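Local coordinates for NBS-LRR class disease resistance protein (Oryza sativa subsp. japonica, PDB 6FU9) that probably recognises a pathogen effector through an integrated heavy-metal-associated-like domain of a rice immune receptor, at residues G3-M15 with D45-L59. Numbering follows the deposited sequence.
Sequences GGEMQKIVFKIPM and DQVVVVGDGIDSINL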
ATOM      1  N   GLY A   3      20.893   2.758   9.938  1.00 45.52           N
ATOM      2  CA  GLY A   3      20.641   3.685   8.814  1.00 42.79           C
ATOM      3  C   GLY A   3      19.426   4.549   9.068  1.00 34.61           C
ATOM      4  O   GLY A   3      18.994   4.793  10.208  1.00 41.59           O
ATOM      5  N   GLY A   4      18.833   4.994   7.997  1.00 28.96           N
ATOM      6  CA  GLY A   4      17.731   5.920   8.157  1.00 24.11           C
ATOM      7  C   GLY A   4      16.458   5.241   8.511  1.00 20.42           C
ATOM      8  O   GLY A   4      16.341   4.014   8.353  1.00 23.34           O
ATOM      9  N   GLU A   5      15.486   6.017   8.907  1.00 17.56           N
ATOM     10  CA  GLU A   5      14.111   5.481   8.991  1.00 16.16           C
ATOM     11  C   GLU A   5      13.699   4.900   7.649  1.00 15.59           C
ATOM     12  O   GLU A   5      13.877   5.524   6.618  1.00 14.71           O
ATOM     13  CB  GLU A   5      13.194   6.644   9.403  1.00 16.19           C
ATOM     14  CG  GLU A   5      11.779   6.247   9.724  1.00 16.98           C
ATOM     15  CD  GLU A   5      10.969   7.498   9.980  1.00 17.99           C
ATOM     16  OE1 GLU A   5      10.767   7.833  11.155  1.00 21.88           O
ATOM     17  OE2 GLU A   5      10.608   8.193   9.028  1.00 17.78           O
ATOM     18  N   MET A   6      13.133   3.690   7.700  1.00 14.73           N
ATOM     19  CA  MET A   6      12.828   2.977   6.469  1.00 14.15           C
ATOM     20  C   MET A   6      11.647   3.599   5.710  1.00 13.92           C
ATOM     21  O   MET A   6      10.794   4.230   6.265  1.00 15.05           O
ATOM     22  CB  MET A   6      12.544   1.530   6.818  1.00 17.10           C
ATOM     23  CG  MET A   6      13.837   0.821   7.236  1.00 19.89           C
ATOM     24  SD  MET A   6      13.700  -0.847   7.816  1.00 28.32           S
ATOM     25  CE  MET A   6      13.290  -1.376   6.240  1.00 26.70           C
ATOM     26  N   GLN A   7      11.694   3.340   4.407  1.00 15.10           N
ATOM     27  CA  GLN A   7      10.692   3.749   3.451  1.00 14.73           C
ATOM     28  C   GLN A   7       9.727   2.576   3.138  1.00 12.71           C
ATOM     29  O   GLN A   7      10.176   1.433   3.172  1.00 14.08           O
ATOM     30  CB  GLN A   7      11.378   3.998   2.070  1.00 20.51           C
ATOM     31  CG  GLN A   7      12.286   5.188   1.842  1.00 19.33           C
ATOM     32  CD  GLN A   7      13.119   4.915   0.592  1.00 19.15           C
ATOM     33  OE1 GLN A   7      14.041   4.182   0.584  1.00 17.30           O
ATOM     34  NE2 GLN A   7      12.824   5.670  -0.449  1.00 21.01           N
ATOM     35  N   LYS A   8       8.509   2.911   2.798  1.00 12.30           N
ATOM     36  CA  LYS A   8       7.500   1.981   2.273  1.00 12.93           C
ATOM     37  C   LYS A   8       6.947   2.527   1.029  1.00 13.37           C
ATOM     38  O   LYS A   8       6.393   3.670   1.009  1.00 17.91           O
ATOM     39  CB  LYS A   8       6.404   1.767   3.303  1.00 15.05           C
ATOM     40  CG  LYS A   8       5.348   0.767   2.869  1.00 16.60           C
ATOM     41  CD  LYS A   8       4.358   0.526   4.017  1.00 20.07           C
ATOM     42  CE  LYS A   8       3.244  -0.371   3.695  1.00 22.55           C
ATOM     43  NZ  LYS A   8       2.449  -0.452   4.933  1.00 22.18           N
ATOM     44  N   ILE A   9       7.091   1.816  -0.106  1.00 12.49           N
ATOM     45  CA  ILE A   9       6.636   2.236  -1.389  1.00 12.51           C
ATOM     46  C   ILE A   9       5.700   1.155  -1.922  1.00 12.72           C
ATOM     47  O   ILE A   9       6.070  -0.026  -1.932  1.00 14.74           O
ATOM     48  CB  ILE A   9       7.764   2.395  -2.394  1.00 14.64           C
ATOM     49  CG1 ILE A   9       8.849   3.369  -1.877  1.00 16.46           C
ATOM     50  CG2 ILE A   9       7.220   2.861  -3.718  1.00 18.43           C
ATOM     51  CD1 ILE A   9      10.140   3.306  -2.605  1.00 27.56           C
ATOM     52  N   VAL A  10       4.507   1.531  -2.329  1.00 12.40           N
ATOM     53  CA  VAL A  10       3.546   0.561  -2.896  1.00 13.09           C
ATOM     54  C   VAL A  10       3.278   0.927  -4.326  1.00 12.32           C
ATOM     55  O   VAL A  10       2.927   2.115  -4.611  1.00 13.73           O
ATOM     56  CB  VAL A  10       2.249   0.507  -2.104  1.00 13.95           C
ATOM     57  CG1 VAL A  10       1.336  -0.642  -2.646  1.00 15.48           C
ATOM     58  CG2 VAL A  10       2.475   0.313  -0.620  1.00 15.93           C
ATOM     59  N   PHE A  11       3.411  -0.056  -5.217  1.00 13.10           N
ATOM     60  CA  PHE A  11       3.056   0.079  -6.615  1.00 14.09           C
ATOM     61  C   PHE A  11       1.782  -0.725  -6.898  1.00 14.20           C
ATOM     62  O   PHE A  11       1.551  -1.753  -6.241  1.00 16.60           O
ATOM     63  CB  PHE A  11       4.152  -0.411  -7.541  1.00 14.07           C
ATOM     64  CG  PHE A  11       5.463   0.305  -7.410  1.00 13.92           C
ATOM     65  CD1 PHE A  11       5.642   1.539  -8.014  1.00 15.22           C
ATOM     66  CD2 PHE A  11       6.517  -0.220  -6.708  1.00 15.62           C
ATOM     67  CE1 PHE A  11       6.850   2.224  -7.925  1.00 16.43           C
ATOM     68  CE2 PHE A  11       7.719   0.448  -6.600  1.00 16.62           C
ATOM     69  CZ  PHE A  11       7.879   1.669  -7.223  1.00 16.13           C
ATOM     70  N   LYS A  12       1.000  -0.254  -7.850  1.00 14.60           N
ATOM     71  CA  LYS A  12      -0.069  -1.053  -8.476  1.00 15.58           C
ATOM     72  C   LYS A  12       0.425  -1.417  -9.845  1.00 15.78           C
ATOM     73  O   LYS A  12       0.789  -0.559 -10.660  1.00 17.70           O
ATOM     74  CB  LYS A  12      -1.366  -0.263  -8.474  1.00 18.85           C
ATOM     75  CG  LYS A  12      -2.078  -0.235  -7.109  1.00 22.84           C
ATOM     76  CD  LYS A  12      -2.927  -1.474  -6.712  1.00 25.89           C
ATOM     77  CE  LYS A  12      -4.301  -1.408  -7.328  1.00 23.87           C
ATOM     78  NZ  LYS A  12      -5.103  -2.614  -7.083  1.00 25.84           N
ATOM     79  N   ILE A  13       0.461  -2.743 -10.137  1.00 16.07           N
ATOM     80  CA  ILE A  13       0.951  -3.240 -11.450  1.00 17.68           C
ATOM     81  C   ILE A  13      -0.016  -4.294 -11.838  1.00 20.18           C
ATOM     82  O   ILE A  13      -0.018  -5.375 -11.236  1.00 24.38           O
ATOM     83  CB  ILE A  13       2.379  -3.803 -11.391  1.00 20.56           C
ATOM     84  CG1 ILE A  13       3.317  -2.954 -10.523  1.00 21.62           C
ATOM     85  CG2 ILE A  13       2.913  -3.964 -12.791  1.00 23.06           C
ATOM     86  CD1 ILE A  13       4.759  -3.421 -10.485  1.00 24.90           C
ATOM     87  N   PRO A  14      -0.875  -4.008 -12.811  1.00 24.41           N
ATOM     88  CA  PRO A  14      -1.648  -5.119 -13.384  1.00 31.16           C
ATOM     89  C   PRO A  14      -0.688  -6.299 -13.715  1.00 31.94           C
ATOM     90  O   PRO A  14       0.327  -6.103 -14.357  1.00 42.20           O
ATOM     91  CB  PRO A  14      -2.241  -4.507 -14.645  1.00 32.01           C
ATOM     92  CG  PRO A  14      -2.426  -3.087 -14.252  1.00 33.30           C
ATOM     93  CD  PRO A  14      -1.204  -2.732 -13.450  1.00 31.06           C
ATOM     94  N   MET A  15      -0.984  -7.482 -13.199  1.00 33.73           N
ATOM     95  CA  MET A  15      -0.078  -8.646 -13.441  1.00 34.28           C
ATOM     96  C   MET A  15      -0.797  -9.859 -13.943  1.00 45.06           C
ATOM     97  O   MET A  15      -1.620 -10.367 -13.230  1.00 47.97           O
ATOM     98  CB  MET A  15       0.791  -8.890 -12.163  1.00 31.45           C
ATOM     99  CG  MET A  15       2.009  -7.966 -12.083  1.00 28.63           C
ATOM    100  SD  MET A  15       3.096  -8.034 -10.636  1.00 28.28           S
ATOM    101  CE  MET A  15       1.884  -7.606  -9.369  1.00 24.15           C
ATOM    102  N   ASP A  45      -2.204  -7.421  -7.068  1.00 16.30           N
ATOM    103  CA  ASP A  45      -1.460  -6.542  -7.952  1.00 17.81           C
ATOM    104  C   ASP A  45      -0.822  -5.328  -7.222  1.00 16.03           C
ATOM    105  O   ASP A  45      -0.376  -4.369  -7.876  1.00 18.26           O
ATOM    106  CB  ASP A  45      -2.283  -6.093  -9.127  1.00 21.76           C
ATOM    107  CG  ASP A  45      -3.415  -5.227  -8.798  1.00 22.70           C
ATOM    108  OD1 ASP A  45      -3.612  -4.849  -7.631  1.00 21.41           O
ATOM    109  OD2 ASP A  45      -4.158  -4.875  -9.758  1.00 30.39           O
ATOM    110  N   GLN A  46      -0.781  -5.378  -5.899  1.00 15.82           N
ATOM    111  CA  GLN A  46      -0.030  -4.364  -5.093  1.00 18.16           C
ATOM    112  C   GLN A  46       1.344  -4.933  -4.850  1.00 20.06           C
ATOM    113  O   GLN A  46       1.457  -6.050  -4.331  1.00 29.79           O
ATOM    114  CB  GLN A  46      -0.609  -4.185  -3.729  1.00 24.51           C
ATOM    115  CG  GLN A  46      -1.532  -3.112  -3.459  1.00 25.90           C
ATOM    116  CD  GLN A  46      -2.033  -3.108  -1.996  1.00 20.95           C
ATOM    117  OE1 GLN A  46      -1.296  -3.092  -0.997  1.00 30.83           O
ATOM    118  NE2 GLN A  46      -3.292  -2.989  -1.875  1.00 18.55           N
ATOM    119  N   VAL A  47       2.406  -4.210  -5.187  1.00 17.69           N
ATOM    120  CA  VAL A  47       3.764  -4.622  -4.899  1.00 16.27           C
ATOM    121  C   VAL A  47       4.256  -3.711  -3.796  1.00 13.92           C
ATOM    122  O   VAL A  47       4.369  -2.493  -4.038  1.00 14.47           O
ATOM    123  CB  VAL A  47       4.638  -4.498  -6.124  1.00 18.11           C
ATOM    124  CG1 VAL A  47       6.076  -4.872  -5.829  1.00 17.92           C
ATOM    125  CG2 VAL A  47       4.044  -5.368  -7.270  1.00 20.98           C
ATOM    126  N   VAL A  48       4.403  -4.237  -2.609  1.00 13.63           N
ATOM    127  CA  VAL A  48       4.755  -3.491  -1.405  1.00 13.25           C
ATOM    128  C   VAL A  48       6.238  -3.681  -1.154  1.00 13.00           C
ATOM    129  O   VAL A  48       6.707  -4.804  -0.950  1.00 14.69           O
ATOM    130  CB  VAL A  48       3.904  -3.916  -0.187  1.00 14.46           C
ATOM    131  CG1 VAL A  48       4.330  -3.044   1.016  1.00 16.99           C
ATOM    132  CG2 VAL A  48       2.436  -3.861  -0.436  1.00 16.52           C
ATOM    133  N   VAL A  49       6.972  -2.560  -1.127  1.00 12.73           N
ATOM    134  CA  VAL A  49       8.406  -2.516  -1.037  1.00 12.14           C
ATOM    135  C   VAL A  49       8.863  -1.805   0.209  1.00 12.76           C
ATOM    136  O   VAL A  49       8.389  -0.681   0.459  1.00 13.92           O
ATOM    137  CB  VAL A  49       9.007  -1.865  -2.272  1.00 13.12           C
ATOM    138  CG1 VAL A  49      10.508  -2.020  -2.282  1.00 14.43           C
ATOM    139  CG2 VAL A  49       8.353  -2.374  -3.561  1.00 14.11           C
ATOM    140  N   VAL A  50       9.730  -2.383   0.989  1.00 12.28           N
ATOM    141  CA  VAL A  50      10.283  -1.752   2.192  1.00 12.04           C
ATOM    142  C   VAL A  50      11.760  -1.738   2.095  1.00 12.16           C
ATOM    143  O   VAL A  50      12.407  -2.695   1.708  1.00 13.21           O
ATOM    144  CB  VAL A  50       9.813  -2.510   3.453  1.00 17.91           C
ATOM    145  CG1 VAL A  50      10.506  -2.094   4.688  1.00 20.08           C
ATOM    146  CG2 VAL A  50       8.275  -2.358   3.600  1.00 20.26           C
ATOM    147  N   GLY A  51      12.385  -0.632   2.517  1.00 13.21           N
ATOM    148  CA  GLY A  51      13.826  -0.572   2.536  1.00 14.01           C
ATOM    149  C   GLY A  51      14.368   0.785   2.938  1.00 13.23           C
ATOM    150  O   GLY A  51      13.698   1.527   3.652  1.00 15.25           O
ATOM    151  N   ASP A  52      15.603   1.051   2.554  1.00 13.74           N
ATOM    152  CA  ASP A  52      16.298   2.253   2.984  1.00 14.73           C
ATOM    153  C   ASP A  52      17.179   2.739   1.852  1.00 13.99           C
ATOM    154  O   ASP A  52      18.074   2.075   1.426  1.00 18.24           O
ATOM    155  CB  ASP A  52      17.087   1.959   4.283  1.00 19.91           C
ATOM    156  CG  ASP A  52      17.926   3.160   4.789  1.00 23.24           C
ATOM    157  OD1 ASP A  52      17.570   4.332   4.519  1.00 26.13           O
ATOM    158  OD2 ASP A  52      18.904   2.904   5.528  1.00 31.09           O
ATOM    159  N   GLY A  53      16.894   3.934   1.348  1.00 15.11           N
ATOM    160  CA  GLY A  53      17.685   4.451   0.238  1.00 16.12           C
ATOM    161  C   GLY A  53      17.358   3.836  -1.128  1.00 14.99           C
ATOM    162  O   GLY A  53      18.237   3.679  -1.944  1.00 17.02           O
ATOM    163  N   ILE A  54      16.085   3.551  -1.351  1.00 13.90           N
ATOM    164  CA  ILE A  54      15.620   3.054  -2.630  1.00 13.10           C
ATOM    165  C   ILE A  54      15.464   4.228  -3.601  1.00 13.59           C
ATOM    166  O   ILE A  54      14.798   5.190  -3.270  1.00 15.98           O
ATOM    167  CB  ILE A  54      14.272   2.340  -2.458  1.00 12.53           C
ATOM    168  CG1 ILE A  54      14.396   1.158  -1.463  1.00 13.68           C
ATOM    169  CG2 ILE A  54      13.749   1.865  -3.807  1.00 14.04           C
ATOM    170  CD1 ILE A  54      13.045   0.689  -0.977  1.00 14.47           C
ATOM    171  N   ASP A  55      16.040   4.086  -4.781  1.00 14.61           N
ATOM    172  CA  ASP A  55      15.793   5.037  -5.873  1.00 15.25           C
ATOM    173  C   ASP A  55      14.480   4.631  -6.570  1.00 15.05           C
ATOM    174  O   ASP A  55      14.455   3.798  -7.491  1.00 16.40           O
ATOM    175  CB  ASP A  55      16.975   5.010  -6.809  1.00 16.36           C
ATOM    176  CG  ASP A  55      16.825   5.963  -8.002  1.00 19.60           C
ATOM    177  OD1 ASP A  55      15.758   6.512  -8.215  1.00 22.41           O
ATOM    178  OD2 ASP A  55      17.765   6.052  -8.775  1.00 23.03           O
ATOM    179  N   SER A  56      13.395   5.195  -6.087  1.00 16.00           N
ATOM    180  CA  SER A  56      12.101   4.800  -6.595  1.00 19.13           C
ATOM    181  C   SER A  56      11.893   5.278  -8.019  1.00 19.28           C
ATOM    182  O   SER A  56      11.096   4.678  -8.723  1.00 20.99           O
ATOM    183  CB  SER A  56      10.962   5.233  -5.656  1.00 22.74           C
ATOM    184  OG  SER A  56      10.882   6.599  -5.651  1.00 29.81           O
ATOM    185  N   ILE A  57      12.550   6.349  -8.432  1.00 23.95           N
ATOM    186  CA  ILE A  57      12.586   6.829  -9.808  1.00 24.75           C
ATOM    187  C   ILE A  57      13.014   5.780 -10.754  1.00 24.31           C
ATOM    188  O   ILE A  57      12.318   5.471 -11.726  1.00 27.80           O
ATOM    189  CB  ILE A  57      13.563   8.103  -9.973  1.00 27.16           C
ATOM    190  CG1 ILE A  57      13.041   9.261  -9.145  1.00 27.32           C
ATOM    191  CG2 ILE A  57      13.718   8.554 -11.443  1.00 31.86           C
ATOM    192  CD1 ILE A  57      11.524   9.427  -9.215  1.00 42.61           C
ATOM    193  N   ASN A  58      14.202   5.265 -10.517  1.00 24.58           N
ATOM    194  CA  ASN A  58      14.752   4.238 -11.388  1.00 22.52           C
ATOM    195  C   ASN A  58      13.927   2.948 -11.240  1.00 18.90           C
ATOM    196  O   ASN A  58      13.758   2.244 -12.223  1.00 22.82           O
ATOM    197  CB  ASN A  58      16.260   4.012 -11.114  1.00 23.79           C
ATOM    198  CG  ASN A  58      17.178   4.819 -12.052  1.00 30.26           C
ATOM    199  OD1 ASN A  58      18.112   5.520 -11.613  1.00 36.21           O
ATOM    200  ND2 ASN A  58      16.960   4.674 -13.337  1.00 32.89           N
ATOM    201  N   LEU A  59      13.466   2.651 -10.042  1.00 16.76           N
ATOM    202  CA  LEU A  59      12.735   1.391  -9.856  1.00 15.08           C
ATOM    203  C   LEU A  59      11.430   1.356 -10.648  1.00 15.14           C
ATOM    204  O   LEU A  59      11.132   0.352 -11.338  1.00 15.32           O
ATOM    205  CB  LEU A  59      12.451   1.187  -8.374  1.00 14.61           C
ATOM    206  CG  LEU A  59      11.648  -0.079  -8.052  1.00 14.41           C
ATOM    207  CD1 LEU A  59      12.247  -1.336  -8.653  1.00 15.83           C
ATOM    208  CD2 LEU A  59      11.499  -0.198  -6.547  1.00 15.21           C
TER
HETATM  209  O   HOH W   1      15.054   5.156   4.051  1.00 20.99           O
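Lys12 and Asp45 form a salt bridge at one end of the paired strands 7-12 and 46-51, NZ lying 2.7 Å from OD1. Bends at chi2 and chi3 turn the lysine chain back so that NZ comes in on the syn side of OD1, 17° out of the carboxylate plane, and the same NZ also pairs with an acidic side chain of the other protein chain. At the far end, Gln7 leaves from the helix-side face and extends to the turn after Gly51. Both ends of its amide engage Ile54: OE1 accepts from Ile54 N at 2.9 Å, on a lone pair, and this straight bond (170°) does most to fix the amide's rotation, while NE2 makes a weak bond to Ile54 O at 3.5 Å. Between these ends Gln7 with Gly51, Ile9 with Val49 and Phe11 with Val47 are the hydrogen-bonded pairs, each with two N-H...O bonds, and the antiparallel strands are central in a four-stranded sheet of order 2-3-1-4, the βαββαβ fold of heavy-metal-associated domains. Ile9, Phe11, Val47 and Val49 point to the helix-covered face. Phe11 CE2 touches Leu59 CD2 at 3.8 Å, with Val49 CG2 at the ring edge, and Ile9 CD1 packs 3.7 Å from Ser56 CB. Phe72 meets the Phe11 ring from strand 71-77. On the other face, Gln46 NE2 hydrogen-bonds an acidic side chain and the backbone of the other protein's chain, while Val48 and Val50 pack on its polar side chains, consistent with an effector-binding surface.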